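Methyltransferase small domain-containing protein (Thermoplasma acidophilum, PDB 1NE2) is of unknown function but is probably a transferase, most likely an S-adenosylmethionine-dependent methyltransferase. Local coordinates at residues S54-G59 / G109-W114. Numbering follows the deposited sequence.
Sequences SVIDAG and GKYDTW
I56 lies between two aromatic side chains, Y111 and W114. Its CB sits over one face of the Y111 ring, 4.0 Å from the ring centroid and displaced toward the rim, a CH-pi contact. From there CG2 lies against both rings, meeting CE3 of W114 at 3.6 Å while still touching CG of Y111, and the other branch, with CG1 anti to the backbone N (chi1 -178°), extends until CD1 meets CE2 of Y111, also at 3.6 Å. Beyond I56, CB of A58 lies 3.4 Å from CZ2 of W114. I56, A58 and W114 stand on two neighbouring parallel strands at the centre of a Rossmann-like sheet, ordered 3-2-1-4-5-7-6 as in class I methyltransferases; Y111 comes just before the corner at D112, and helix 126-138 packs against A58, Y111 and W114. The strands pair through T113 N to S54 O and I56 N to T113 O. At the corner, OD2 of D112 takes the N-H of S54 almost straight, at 2.8 Å and 177°, through its anti lone pair, and D112 N in turn donates to S54 OG at 2.9 Å. That hydroxyl also hydrogen-bonds K110 O of the second subunit, and Y111 OH hydrogen-bonds OE2 of E75, again of the second subunit.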
ATOM      1  N   SER B  54       2.920   1.772   5.017  1.00 12.90           N
ATOM      2  CA  SER B  54       2.366   1.639   3.678  1.00 12.89           C
ATOM      3  C   SER B  54       2.210   3.104   3.248  1.00 16.51           C
ATOM      4  O   SER B  54       1.619   3.916   3.964  1.00 14.42           O
ATOM      5  CB  SER B  54       1.019   0.906   3.711  1.00 17.41           C
ATOM      6  OG  SER B  54       0.112   1.514   4.609  1.00 20.50           O
ATOM      7  N   VAL B  55       2.759   3.441   2.090  1.00 14.30           N
ATOM      8  CA  VAL B  55       2.751   4.817   1.604  1.00 13.67           C
ATOM      9  C   VAL B  55       2.142   4.959   0.222  1.00 14.82           C
ATOM     10  O   VAL B  55       2.331   4.102  -0.633  1.00 14.49           O
ATOM     11  CB  VAL B  55       4.207   5.355   1.520  1.00 12.17           C
ATOM     12  CG1 VAL B  55       4.235   6.768   0.940  1.00 14.38           C
ATOM     13  CG2 VAL B  55       4.849   5.327   2.899  1.00 14.38           C
ATOM     14  N   ILE B  56       1.416   6.049   0.007  1.00 14.75           N
ATOM     15  CA  ILE B  56       0.861   6.320  -1.304  1.00 12.73           C
ATOM     16  C   ILE B  56       1.278   7.735  -1.697  1.00 15.11           C
ATOM     17  O   ILE B  56       1.106   8.690  -0.936  1.00 16.05           O
ATOM     18  CB  ILE B  56      -0.692   6.182  -1.361  1.00 13.67           C
ATOM     19  CG1 ILE B  56      -1.155   6.429  -2.805  1.00 12.72           C
ATOM     20  CG2 ILE B  56      -1.369   7.131  -0.366  1.00 14.53           C
ATOM     21  CD1 ILE B  56      -2.581   5.962  -3.097  1.00 14.74           C
ATOM     22  N   ASP B  57       1.869   7.843  -2.880  1.00 16.98           N
ATOM     23  CA  ASP B  57       2.326   9.117  -3.421  1.00 15.93           C
ATOM     24  C   ASP B  57       1.360   9.532  -4.536  1.00 16.46           C
ATOM     25  O   ASP B  57       1.280   8.873  -5.576  1.00 15.80           O
ATOM     26  CB  ASP B  57       3.745   8.958  -3.970  1.00 17.19           C
ATOM     27  CG  ASP B  57       4.305  10.256  -4.507  1.00 19.39           C
ATOM     28  OD1 ASP B  57       3.925  11.319  -3.980  1.00 19.76           O
ATOM     29  OD2 ASP B  57       5.134  10.212  -5.439  1.00 18.88           O
ATOM     30  N   ALA B  58       0.624  10.614  -4.304  1.00 16.72           N
ATOM     31  CA  ALA B  58      -0.367  11.113  -5.263  1.00 16.20           C
ATOM     32  C   ALA B  58       0.224  12.118  -6.241  1.00 17.45           C
ATOM     33  O   ALA B  58       0.915  13.055  -5.833  1.00 18.86           O
ATOM     34  CB  ALA B  58      -1.535  11.745  -4.502  1.00 15.13           C
ATOM     35  N   GLY B  59      -0.062  11.932  -7.532  1.00 17.58           N
ATOM     36  CA  GLY B  59       0.473  12.823  -8.555  1.00 19.19           C
ATOM     37  C   GLY B  59       1.980  12.671  -8.556  1.00 21.12           C
ATOM     38  O   GLY B  59       2.737  13.645  -8.500  1.00 20.20           O
ATOM     39  N   GLY B 109      -7.980   2.469  -1.788  1.00 20.51           N
ATOM     40  CA  GLY B 109      -7.365   1.658  -0.752  1.00 18.74           C
ATOM     41  C   GLY B 109      -6.960   2.478   0.460  1.00 19.73           C
ATOM     42  O   GLY B 109      -7.078   3.705   0.454  1.00 19.86           O
ATOM     43  N   LYS B 110      -6.493   1.794   1.505  1.00 18.66           N
ATOM     44  CA  LYS B 110      -6.050   2.443   2.740  1.00 19.67           C
ATOM     45  C   LYS B 110      -4.526   2.372   2.847  1.00 18.28           C
ATOM     46  O   LYS B 110      -3.924   1.338   2.536  1.00 16.59           O
ATOM     47  CB  LYS B 110      -6.682   1.748   3.952  1.00 21.72           C
ATOM     48  CG  LYS B 110      -6.163   2.224   5.301  1.00 32.19           C
ATOM     49  CD  LYS B 110      -6.808   1.439   6.443  1.00 37.40           C
ATOM     50  CE  LYS B 110      -6.259   1.860   7.805  1.00 41.52           C
ATOM     51  NZ  LYS B 110      -6.531   3.291   8.129  1.00 43.64           N
ATOM     52  N   TYR B 111      -3.912   3.468   3.292  1.00 18.70           N
ATOM     53  CA  TYR B 111      -2.455   3.566   3.436  1.00 16.73           C
ATOM     54  C   TYR B 111      -2.109   4.380   4.684  1.00 17.59           C
ATOM     55  O   TYR B 111      -2.851   5.284   5.061  1.00 19.67           O
ATOM     56  CB  TYR B 111      -1.862   4.274   2.210  1.00 15.62           C
ATOM     57  CG  TYR B 111      -2.217   3.603   0.909  1.00 16.30           C
ATOM     58  CD1 TYR B 111      -1.450   2.549   0.430  1.00 15.01           C
ATOM     59  CD2 TYR B 111      -3.370   3.961   0.201  1.00 17.46           C
ATOM     60  CE1 TYR B 111      -1.813   1.852  -0.716  1.00 16.88           C
ATOM     61  CE2 TYR B 111      -3.749   3.264  -0.955  1.00 14.71           C
ATOM     62  CZ  TYR B 111      -2.958   2.205  -1.402  1.00 17.99           C
ATOM     63  OH  TYR B 111      -3.301   1.473  -2.518  1.00 17.52           O
ATOM     64  N   ASP B 112      -0.979   4.073   5.317  1.00 14.63           N
ATOM     65  CA  ASP B 112      -0.560   4.819   6.506  1.00 14.92           C
ATOM     66  C   ASP B 112      -0.327   6.295   6.215  1.00 17.05           C
ATOM     67  O   ASP B 112      -0.824   7.187   6.919  1.00 15.41           O
ATOM     68  CB  ASP B 112       0.772   4.282   7.048  1.00 15.00           C
ATOM     69  CG  ASP B 112       0.637   2.957   7.749  1.00 18.10           C
ATOM     70  OD1 ASP B 112      -0.048   2.901   8.786  1.00 18.10           O
ATOM     71  OD2 ASP B 112       1.229   1.971   7.267  1.00 19.23           O
ATOM     72  N   THR B 113       0.445   6.532   5.161  1.00 15.60           N
ATOM     73  CA  THR B 113       0.883   7.864   4.784  1.00 13.77           C
ATOM     74  C   THR B 113       0.566   8.280   3.356  1.00 13.33           C
ATOM     75  O   THR B 113       0.790   7.521   2.419  1.00 13.59           O
ATOM     76  CB  THR B 113       2.406   7.945   4.993  1.00 13.26           C
ATOM     77  OG1 THR B 113       2.718   7.509   6.324  1.00 13.95           O
ATOM     78  CG2 THR B 113       2.920   9.364   4.774  1.00 13.71           C
ATOM     79  N   TRP B 114       0.044   9.494   3.208  1.00 11.35           N
ATOM     80  CA  TRP B 114      -0.285  10.068   1.901  1.00 12.78           C
ATOM     81  C   TRP B 114       0.655  11.242   1.636  1.00 15.13           C
ATOM     82  O   TRP B 114       0.791  12.149   2.473  1.00 15.28           O
ATOM     83  CB  TRP B 114      -1.742  10.568   1.889  1.00 14.88           C
ATOM     84  CG  TRP B 114      -2.169  11.372   0.673  1.00 14.87           C
ATOM     85  CD1 TRP B 114      -1.810  12.658   0.357  1.00 14.67           C
ATOM     86  CD2 TRP B 114      -3.105  10.962  -0.332  1.00 13.82           C
ATOM     87  NE1 TRP B 114      -2.473  13.072  -0.772  1.00 16.81           N
ATOM     88  CE2 TRP B 114      -3.275  12.053  -1.216  1.00 17.13           C
ATOM     89  CE3 TRP B 114      -3.820   9.781  -0.567  1.00 16.62           C
ATOM     90  CZ2 TRP B 114      -4.137  12.000  -2.320  1.00 16.88           C
ATOM     91  CZ3 TRP B 114      -4.681   9.726  -1.670  1.00 19.00           C
ATOM     92  CH2 TRP B 114      -4.828  10.835  -2.529  1.00 17.59           C
TER